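Local coordinates for fatty-acid-binding protein 1 (Arabidopsis thaliana, PDB 4DOO) that binds fatty acids, preferentially saturated ones, on a chalcone-isomerase fold and may take part in alpha-linolenic acid metabolism, at residues A[47-52]-A[85-90]; A[109-114]-A[175-180]; A[153-158]-A[167-172]. One frame throughout, in Å; residues are numbered along the deposited sequence.

How the contacts relate
All three contacts lie in the chalcone-isomerase-like domain, and helix 171-182 ties them together. Contact 1 pairs strands 39-50 and 87-93 within the antiparallel sheet; contact 3 pairs the hairpin strands 155-160 and 163-169 at one end of that sheet. Contact 2 packs helix 100-118 on helix 171-182, its centre about 17 Å from that of contact 1 and about 13 Å from that of contact 3. Helix 171-182 meets the sheet where L178 CD1 lies 3.9 Å from M87 SD, and its I177 packs on L156 of contact 3. Laurate is bound directly at contact 2, by S110; the nearest side-chain atoms of I89 and L156 lie about 7 and about 8 Å from that laurate.

Contact 1. Residues A[47-52]-A[85-90]; sequences VYADCD and IKMTIR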
loop_
_atom_site.group_PDB
_atom_site.type_symbol
_atom_site.label_atom_id
_atom_site.label_comp_id
_atom_site.label_asym_id
_atom_site.label_seq_id
_atom_site.Cartn_x
_atom_site.Cartn_y
_atom_site.Cartn_z
ATOM N N VAL A 47 -0.826 -6.058 1.360
ATOM C CA VAL A 47 -0.358 -5.587 0.063
ATOM C C VAL A 47 -0.485 -6.697 -0.976
ATOM O O VAL A 47 0.088 -7.776 -0.812
ATOM C CB VAL A 47 1.114 -5.132 0.134
ATOM C CG1 VAL A 47 1.547 -4.567 -1.215
ATOM C CG2 VAL A 47 1.287 -4.082 1.230
ATOM N N TYR A 48 -1.237 -6.410 -2.040
ATOM C CA TYR A 48 -1.482 -7.355 -3.130
ATOM C C TYR A 48 -0.847 -6.885 -4.438
ATOM O O TYR A 48 -0.793 -5.690 -4.709
ATOM C CB TYR A 48 -2.984 -7.509 -3.384
ATOM C CG TYR A 48 -3.785 -8.062 -2.236
ATOM C CD1 TYR A 48 -4.138 -7.258 -1.148
ATOM C CD2 TYR A 48 -4.211 -9.387 -2.244
ATOM C CE1 TYR A 48 -4.899 -7.760 -0.099
ATOM C CE2 TYR A 48 -4.973 -9.903 -1.196
ATOM C CZ TYR A 48 -5.316 -9.082 -0.130
ATOM O OH TYR A 48 -6.071 -9.584 0.909
ATOM N N ALA A 49 -0.387 -7.833 -5.247
ATOM C CA ALA A 49 0.221 -7.514 -6.539
ATOM C C ALA A 49 -0.262 -8.513 -7.594
ATOM O O ALA A 49 -0.396 -9.701 -7.316
ATOM C CB ALA A 49 1.742 -7.557 -6.431
ATOM N N ASP A 50 -0.529 -8.020 -8.799
ATOM C CA ASP A 50 -0.988 -8.869 -9.893
ATOM C C ASP A 50 0.141 -9.805 -10.311
ATOM O O ASP A 50 1.242 -9.361 -10.641
ATOM C CB ASP A 50 -1.429 -8.006 -11.081
ATOM C CG ASP A 50 -1.879 -8.836 -12.267
ATOM O OD1 ASP A 50 -1.014 -9.343 -13.013
ATOM O OD2 ASP A 50 -3.104 -8.993 -12.445
ATOM N N CYS A 51 -0.143 -11.103 -10.294
ATOM C CA CYS A 51 0.841 -12.124 -10.635
ATOM C C CYS A 51 1.476 -11.973 -12.004
ATOM O O CYS A 51 2.698 -12.030 -12.133
ATOM C CB CYS A 51 0.206 -13.512 -10.540
ATOM S SG CYS A 51 -0.270 -13.958 -8.872
ATOM N N ASP A 52 0.650 -11.796 -13.031
ATOM C CA ASP A 52 1.177 -11.664 -14.386
ATOM C C ASP A 52 2.089 -10.452 -14.540
ATOM O O ASP A 52 3.120 -10.530 -15.202
ATOM C CB ASP A 52 0.038 -11.579 -15.405
ATOM C CG ASP A 52 -0.799 -12.847 -15.456
ATOM O OD1 ASP A 52 -0.220 -13.954 -15.447
ATOM O OD2 ASP A 52 -2.042 -12.734 -15.518
ATOM N N ILE A 85 2.618 -2.285 -12.546
ATOM C CA ILE A 85 2.106 -3.474 -11.892
ATOM C C ILE A 85 0.858 -3.102 -11.098
ATOM O O ILE A 85 0.896 -2.206 -10.254
ATOM C CB ILE A 85 3.169 -4.071 -10.925
ATOM C CG1 ILE A 85 4.345 -4.627 -11.732
ATOM C CG2 ILE A 85 2.539 -5.151 -10.051
ATOM C CD1 ILE A 85 5.533 -5.072 -10.885
ATOM N N LYS A 86 -0.247 -3.778 -11.392
ATOM C CA LYS A 86 -1.497 -3.536 -10.687
ATOM C C LYS A 86 -1.334 -4.034 -9.258
ATOM O O LYS A 86 -0.880 -5.156 -9.028
ATOM C CB LYS A 86 -2.650 -4.273 -11.369
ATOM C CG LYS A 86 -3.039 -3.672 -12.716
ATOM C CD LYS A 86 -4.240 -4.378 -13.338
ATOM C CE LYS A 86 -3.937 -5.820 -13.703
ATOM N NZ LYS A 86 -2.834 -5.916 -14.703
ATOM N N MET A 87 -1.699 -3.191 -8.303
ATOM C CA MET A 87 -1.588 -3.553 -6.905
ATOM C C MET A 87 -2.774 -3.051 -6.104
ATOM O O MET A 87 -3.503 -2.147 -6.531
ATOM C CB MET A 87 -0.319 -2.957 -6.300
ATOM C CG MET A 87 0.973 -3.334 -6.996
ATOM S SD MET A 87 2.367 -2.683 -6.066
ATOM C CE MET A 87 3.736 -3.585 -6.815
ATOM N N THR A 88 -2.953 -3.641 -4.930
ATOM C CA THR A 88 -4.022 -3.236 -4.031
ATOM C C THR A 88 -3.466 -3.187 -2.618
ATOM O O THR A 88 -2.701 -4.066 -2.211
ATOM C CB THR A 88 -5.209 -4.233 -4.034
ATOM O OG1 THR A 88 -5.856 -4.214 -5.308
ATOM C CG2 THR A 88 -6.234 -3.847 -2.961
ATOM N N ILE A 89 -3.828 -2.134 -1.893
ATOM C CA ILE A 89 -3.436 -1.987 -0.499
ATOM C C ILE A 89 -4.773 -1.982 0.233
ATOM O O ILE A 89 -5.558 -1.049 0.084
ATOM C CB ILE A 89 -2.729 -0.637 -0.209
ATOM C CG1 ILE A 89 -1.447 -0.513 -1.033
ATOM C CG2 ILE A 89 -2.417 -0.531 1.282
ATOM C CD1 ILE A 89 -0.437 -1.606 -0.761
ATOM N N ARG A 90 -5.056 -3.039 0.983
ATOM C CA ARG A 90 -6.306 -3.096 1.731
ATOM C C ARG A 90 -6.054 -2.728 3.183
ATOM O O ARG A 90 -5.229 -3.350 3.857
ATOM C CB ARG A 90 -6.926 -4.493 1.650
ATOM C CG ARG A 90 -8.077 -4.700 2.629
ATOM C CD ARG A 90 -8.850 -5.966 2.303
ATOM N NE ARG A 90 -9.492 -5.864 0.995
ATOM C CZ ARG A 90 -10.275 -6.799 0.471
ATOM N NH1 ARG A 90 -10.520 -7.917 1.145
ATOM N NH2 ARG A 90 -10.812 -6.615 -0.727
HETATM O O HOH W 1 -2.337 -8.423 -15.855
#
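D50 and K86 run side by side at the end of an antiparallel strand pair. From CB, 3.6 Å from K86 O, D50 turns its CG anti to the backbone N (chi1 178°), which brings OD2 alongside the lysine: 3.5 Å to K86 CE and 3.8 Å to K86 NZ, a long salt bridge. OD1 instead caps the following helix at the N of D53, while K86 NZ has a second partner in the D53 carboxylate. A water accepts from K86 NZ and lies 3.3 Å from D50 OD1, to which it may donate. Replacing D50 by alanine removes the carboxylate, and the first turn of helix 51-61 is likely to lose its side-chain cap, with K86 left without its mate across the strands.

The backbones are held by D50 N to K86 O, 2.9 Å, and by the reciprocal pair of Y48 and T88, in which Y48 N reaches T88 O at 2.8 Å. On the face that carries V47, M87 and I89, V47 spreads both methyls round the tip of I89, CG1 and CG2 each 3.6 Å from I89 CD1.

Strand 22-33 flanks 39-50 on its other edge, and strand 145-151 flanks 87-93. Helix 171-182 covers the face of V47, M87 and I89, while Y48 turns to the opposite face, against strand 13-18.

Contact 2. Residues A[109-114]-A[175-180]; sequences ESVGNR and RSILDL. With DAO (lauric acid), chain C.
The laurate pocket is bordered here by S110 of helix 100-118 and L180 of helix 171-182. S110 OG donates a hydrogen bond to the carboxylate oxygen O1 of laurate at 2.8 Å, and Y43 and R30 bind the same ligand. L180 brings its two methyls to different partners: CD1 lies 3.9 Å from laurate C2 and also approaches S110 OG, whereas CD2 turns to R114.

The segments of the two helices cross at 116°, in the helical layer that the chalcone-isomerase fold sets against its antiparallel sheet. R114 has the largest share of the contact. Its CG lies 3.6 Å from L180 CD2, and the bend at chi2 (-60°) swings the chain beyond CG so that one guanidinium face comes against the same methyl, which sits over its centre. At the guanidinium edge NE donates to D179 OD1, 2.8 Å away, using the anti lone pair of the carboxylate; the two flat groups are turned 65° from each other. A water joins R114 NH2 to D179 OD1, and D179 OD2 has a long salt bridge to R175 NH1, making a three-residue charged network.

Where the helices come nearest, R114 CB rests on S176 CB at 3.7 Å. V111 CG2 packs more loosely on L180 CD1, and its isopropyl group also touches F130 and L127 of helix 124-131.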
loop_
_atom_site.group_PDB
_atom_site.type_symbol
_atom_site.label_atom_id
_atom_site.label_comp_id
_atom_site.label_asym_id
_atom_site.label_seq_id
_atom_site.Cartn_x
_atom_site.Cartn_y
_atom_site.Cartn_z
ATOM N N GLU A 109 -0.055 14.581 5.889
ATOM C CA GLU A 109 1.347 14.662 6.275
ATOM C C GLU A 109 2.163 13.517 5.666
ATOM O O GLU A 109 3.191 13.754 5.027
ATOM C CB GLU A 109 1.488 14.624 7.800
ATOM C CG GLU A 109 2.878 15.003 8.298
ATOM C CD GLU A 109 2.946 15.134 9.811
ATOM O OE1 GLU A 109 2.822 14.105 10.508
ATOM O OE2 GLU A 109 3.117 16.271 10.306
ATOM N N SER A 110 1.707 12.280 5.859
ATOM C CA SER A 110 2.428 11.118 5.335
ATOM C C SER A 110 2.507 11.133 3.808
ATOM O O SER A 110 3.586 11.002 3.232
ATOM C CB SER A 110 1.762 9.820 5.810
ATOM O OG SER A 110 0.432 9.724 5.341
ATOM N N VAL A 111 1.364 11.295 3.152
ATOM C CA VAL A 111 1.345 11.334 1.696
ATOM C C VAL A 111 2.076 12.591 1.227
ATOM O O VAL A 111 2.829 12.556 0.254
ATOM C CB VAL A 111 -0.102 11.332 1.160
ATOM C CG1 VAL A 111 -0.101 11.527 -0.350
ATOM C CG2 VAL A 111 -0.781 10.008 1.515
ATOM N N GLY A 112 1.858 13.697 1.935
ATOM C CA GLY A 112 2.516 14.945 1.587
ATOM C C GLY A 112 4.030 14.828 1.634
ATOM O O GLY A 112 4.722 15.285 0.721
ATOM N N ASN A 113 4.544 14.221 2.699
ATOM C CA ASN A 113 5.982 14.021 2.875
ATOM C C ASN A 113 6.558 13.293 1.664
ATOM O O ASN A 113 7.636 13.634 1.169
ATOM C CB ASN A 113 6.244 13.210 4.160
ATOM C CG ASN A 113 7.702 12.753 4.303
ATOM O OD1 ASN A 113 8.154 11.825 3.621
ATOM N ND2 ASN A 113 8.441 13.402 5.201
ATOM N N ARG A 114 5.826 12.298 1.174
ATOM C CA ARG A 114 6.285 11.524 0.030
ATOM C C ARG A 114 6.173 12.268 -1.295
ATOM O O ARG A 114 7.050 12.142 -2.153
ATOM C CB ARG A 114 5.534 10.191 -0.033
ATOM C CG ARG A 114 5.903 9.223 1.092
ATOM C CD ARG A 114 7.391 8.882 1.073
ATOM N NE ARG A 114 7.745 7.808 2.000
ATOM C CZ ARG A 114 7.794 7.933 3.323
ATOM N NH1 ARG A 114 7.509 9.092 3.900
ATOM N NH2 ARG A 114 8.134 6.895 4.073
ATOM N N ARG A 175 3.086 6.310 -6.789
ATOM C CA ARG A 175 4.414 6.031 -6.260
ATOM C C ARG A 175 4.535 6.449 -4.798
ATOM O O ARG A 175 5.055 5.701 -3.966
ATOM C CB ARG A 175 5.454 6.787 -7.087
ATOM C CG ARG A 175 6.878 6.363 -6.853
ATOM C CD ARG A 175 7.103 4.953 -7.358
ATOM N NE ARG A 175 8.518 4.690 -7.574
ATOM C CZ ARG A 175 9.445 4.749 -6.624
ATOM N NH1 ARG A 175 9.115 5.057 -5.376
ATOM N NH2 ARG A 175 10.707 4.511 -6.929
ATOM N N SER A 176 4.058 7.651 -4.491
ATOM C CA SER A 176 4.129 8.179 -3.132
ATOM C C SER A 176 3.383 7.323 -2.115
ATOM O O SER A 176 3.925 6.979 -1.063
ATOM C CB SER A 176 3.583 9.608 -3.099
ATOM O OG SER A 176 4.346 10.464 -3.932
ATOM N N ILE A 177 2.140 6.980 -2.427
ATOM C CA ILE A 177 1.343 6.168 -1.516
ATOM C C ILE A 177 1.971 4.791 -1.305
ATOM O O ILE A 177 2.154 4.359 -0.168
ATOM C CB ILE A 177 -0.105 6.028 -2.031
ATOM C CG1 ILE A 177 -0.798 7.394 -1.964
ATOM C CG2 ILE A 177 -0.875 5.022 -1.189
ATOM C CD1 ILE A 177 -2.194 7.414 -2.533
ATOM N N LEU A 178 2.309 4.110 -2.395
ATOM C CA LEU A 178 2.926 2.790 -2.296
ATOM C C LEU A 178 4.234 2.826 -1.520
ATOM O O LEU A 178 4.575 1.867 -0.835
ATOM C CB LEU A 178 3.195 2.212 -3.684
ATOM C CG LEU A 178 2.004 1.659 -4.462
ATOM C CD1 LEU A 178 2.464 1.216 -5.845
ATOM C CD2 LEU A 178 1.397 0.487 -3.699
ATOM N N ASP A 179 4.969 3.931 -1.625
ATOM C CA ASP A 179 6.250 4.042 -0.930
ATOM C C ASP A 179 6.099 3.962 0.584
ATOM O O ASP A 179 7.026 3.552 1.281
ATOM C CB ASP A 179 6.965 5.347 -1.313
ATOM C CG ASP A 179 8.424 5.355 -0.884
ATOM O OD1 ASP A 179 8.761 6.028 0.116
ATOM O OD2 ASP A 179 9.233 4.670 -1.544
ATOM N N LEU A 180 4.931 4.351 1.090
ATOM C CA LEU A 180 4.673 4.314 2.528
ATOM C C LEU A 180 4.629 2.890 3.052
ATOM O O LEU A 180 4.929 2.639 4.218
ATOM C CB LEU A 180 3.330 4.981 2.851
ATOM C CG LEU A 180 3.217 6.483 2.609
ATOM C CD1 LEU A 180 1.778 6.935 2.854
ATOM C CD2 LEU A 180 4.187 7.214 3.535
HETATM O O1 DAO C . -0.889 7.925 7.049
HETATM O O2 DAO C . -1.388 5.782 7.188
HETATM C C1 DAO C . -1.235 6.837 6.528
HETATM C C2 DAO C . -1.493 6.799 5.039
HETATM C C3 DAO C . -2.977 6.599 4.778
HETATM C C4 DAO C . -3.301 6.748 3.285
HETATM C C5 DAO C . -4.716 6.254 2.978
HETATM C C6 DAO C . -5.762 7.315 3.309
HETATM C C7 DAO C . -7.111 6.687 3.620
HETATM C C8 DAO C . -7.983 7.673 4.381
HETATM C C9 DAO C . -9.274 7.023 4.846
HETATM C C10 DAO C . -10.168 8.050 5.534
HETATM C C11 DAO C . -11.638 7.679 5.374
HETATM C C12 DAO C . -12.510 8.568 6.233
HETATM O O HOH W 2 9.859 4.787 2.360
#

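Contact 3. Residues A[153-158]-A[167-172]; sequences GHVLSV and SVKSHL
H154 and H171 stack ring on ring, the aromatic part of this contact. It is an offset stack with centroids 4.0 Å apart and planes only 14° out of parallel. H171 CD2 stands over the centre of the H154 ring, while H154 CD2 meets the H171 face nearer its rim; the two CD2 atoms are 3.3 Å apart. The H171 side chain reaches back over H154 because its CG is anti to the backbone N (chi1 -171°), and both imidazoles point the same way.

Backbone hydrogen bonds join the strands. L156 and V168 form the hydrogen-bonded pair, with L156 N to V168 O and V168 N to L156 O both at 2.8 Å. Beyond the strand end, S170 N donates to H154 O, extending the ladder to the residue that precedes helix 171-182, and S170 OG caps that helix at the N of L173.

Among the polar side chains, K169 adds a link. It runs out straight and bends only at its last torsion (chi4 57°), which sets NZ 3.0 Å from G153 O, in the carbonyl plane and on a lone pair. S157 OG and S167 OG approach to 2.8 Å on the non-hydrogen-bonded pair next along; S157 OG is bonded to D151, and S167 OG to H164.

Apolar contacts differ on the two faces. The V155 side chain lies across that of K169, CG2 3.8 Å from K169 CG, whereas L156, on the other face, turns inward to helix 171-182 and F130.

A G1 beta bulge, with H154 and V155 both facing D151, leads into this antiparallel hairpin of strands 155-160 and 163-169, which closes one edge of the chalcone-isomerase sheet.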
loop_
_atom_site.group_PDB
_atom_site.type_symbol
_atom_site.label_atom_id
_atom_site.label_comp_id
_atom_site.label_asym_id
_atom_site.label_seq_id
_atom_site.Cartn_x
_atom_site.Cartn_y
_atom_site.Cartn_z
ATOM N N GLY A 153 -2.030 2.197 -16.092
ATOM C CA GLY A 153 -1.754 3.585 -16.420
ATOM C C GLY A 153 -1.575 4.417 -15.164
ATOM O O GLY A 153 -1.914 5.599 -15.133
ATOM N N HIS A 154 -1.048 3.788 -14.120
ATOM C CA HIS A 154 -0.823 4.464 -12.850
ATOM C C HIS A 154 -1.992 5.352 -12.416
ATOM O O HIS A 154 -1.832 6.551 -12.166
ATOM C CB HIS A 154 0.475 5.276 -12.916
ATOM C CG HIS A 154 1.697 4.432 -13.110
ATOM N ND1 HIS A 154 1.990 3.809 -14.303
ATOM C CD2 HIS A 154 2.673 4.063 -12.245
ATOM C CE1 HIS A 154 3.092 3.093 -14.166
ATOM N NE2 HIS A 154 3.527 3.229 -12.928
ATOM N N VAL A 155 -3.173 4.747 -12.337
ATOM C CA VAL A 155 -4.371 5.445 -11.902
ATOM C C VAL A 155 -4.671 4.952 -10.491
ATOM O O VAL A 155 -4.812 3.749 -10.270
ATOM C CB VAL A 155 -5.581 5.123 -12.805
ATOM C CG1 VAL A 155 -6.861 5.697 -12.191
ATOM C CG2 VAL A 155 -5.355 5.697 -14.197
ATOM N N LEU A 156 -4.755 5.877 -9.539
ATOM C CA LEU A 156 -5.039 5.511 -8.154
ATOM C C LEU A 156 -6.536 5.534 -7.882
ATOM O O LEU A 156 -7.171 6.579 -7.987
ATOM C CB LEU A 156 -4.354 6.479 -7.190
ATOM C CG LEU A 156 -4.667 6.177 -5.722
ATOM C CD1 LEU A 156 -3.728 5.093 -5.224
ATOM C CD2 LEU A 156 -4.519 7.434 -4.889
ATOM N N SER A 157 -7.096 4.382 -7.530
ATOM C CA SER A 157 -8.519 4.299 -7.231
ATOM C C SER A 157 -8.735 3.931 -5.772
ATOM O O SER A 157 -7.967 3.156 -5.200
ATOM C CB SER A 157 -9.194 3.265 -8.130
ATOM O OG SER A 157 -9.102 3.650 -9.490
ATOM N N VAL A 158 -9.784 4.489 -5.181
ATOM C CA VAL A 158 -10.104 4.232 -3.784
ATOM C C VAL A 158 -11.537 3.755 -3.593
ATOM O O VAL A 158 -12.477 4.319 -4.156
ATOM C CB VAL A 158 -9.918 5.501 -2.923
ATOM C CG1 VAL A 158 -10.220 5.183 -1.457
ATOM C CG2 VAL A 158 -8.504 6.037 -3.081
ATOM N N SER A 167 -11.095 8.290 -8.370
ATOM C CA SER A 167 -9.768 7.946 -8.847
ATOM C C SER A 167 -8.978 9.204 -9.170
ATOM O O SER A 167 -9.544 10.284 -9.361
ATOM C CB SER A 167 -9.854 7.088 -10.113
ATOM O OG SER A 167 -10.691 5.961 -9.932
ATOM N N VAL A 168 -7.662 9.043 -9.229
ATOM C CA VAL A 168 -6.746 10.125 -9.559
ATOM C C VAL A 168 -5.651 9.516 -10.425
ATOM O O VAL A 168 -4.953 8.593 -10.000
ATOM C CB VAL A 168 -6.108 10.750 -8.288
ATOM C CG1 VAL A 168 -5.080 11.806 -8.681
ATOM C CG2 VAL A 168 -7.189 11.382 -7.413
ATOM N N LYS A 169 -5.523 10.013 -11.650
ATOM C CA LYS A 169 -4.502 9.516 -12.557
ATOM C C LYS A 169 -3.238 10.314 -12.270
ATOM O O LYS A 169 -3.158 11.499 -12.588
ATOM C CB LYS A 169 -4.932 9.711 -14.013
ATOM C CG LYS A 169 -3.946 9.135 -15.013
ATOM C CD LYS A 169 -4.383 9.384 -16.444
ATOM C CE LYS A 169 -3.368 8.800 -17.411
ATOM N NZ LYS A 169 -3.169 7.341 -17.180
ATOM N N SER A 170 -2.258 9.665 -11.650
ATOM C CA SER A 170 -1.007 10.327 -11.310
ATOM C C SER A 170 0.062 9.315 -10.933
ATOM O O SER A 170 -0.061 8.604 -9.937
ATOM C CB SER A 170 -1.228 11.306 -10.149
ATOM O OG SER A 170 0.004 11.787 -9.625
ATOM N N HIS A 171 1.109 9.250 -11.745
ATOM C CA HIS A 171 2.213 8.338 -11.492
ATOM C C HIS A 171 2.842 8.733 -10.157
ATOM O O HIS A 171 3.208 7.881 -9.346
ATOM C CB HIS A 171 3.243 8.459 -12.619
ATOM C CG HIS A 171 4.320 7.423 -12.570
ATOM N ND1 HIS A 171 5.203 7.312 -11.517
ATOM C CD2 HIS A 171 4.665 6.455 -13.452
ATOM C CE1 HIS A 171 6.044 6.320 -11.753
ATOM N NE2 HIS A 171 5.739 5.785 -12.921
ATOM N N LEU A 172 2.949 10.039 -9.929
ATOM C CA LEU A 172 3.535 10.559 -8.698
ATOM C C LEU A 172 2.763 10.125 -7.450
ATOM O O LEU A 172 3.355 9.639 -6.482
ATOM C CB LEU A 172 3.599 12.088 -8.759
ATOM C CG LEU A 172 4.093 12.795 -7.498
ATOM C CD1 LEU A 172 5.491 12.310 -7.150
ATOM C CD2 LEU A 172 4.086 14.303 -7.729
#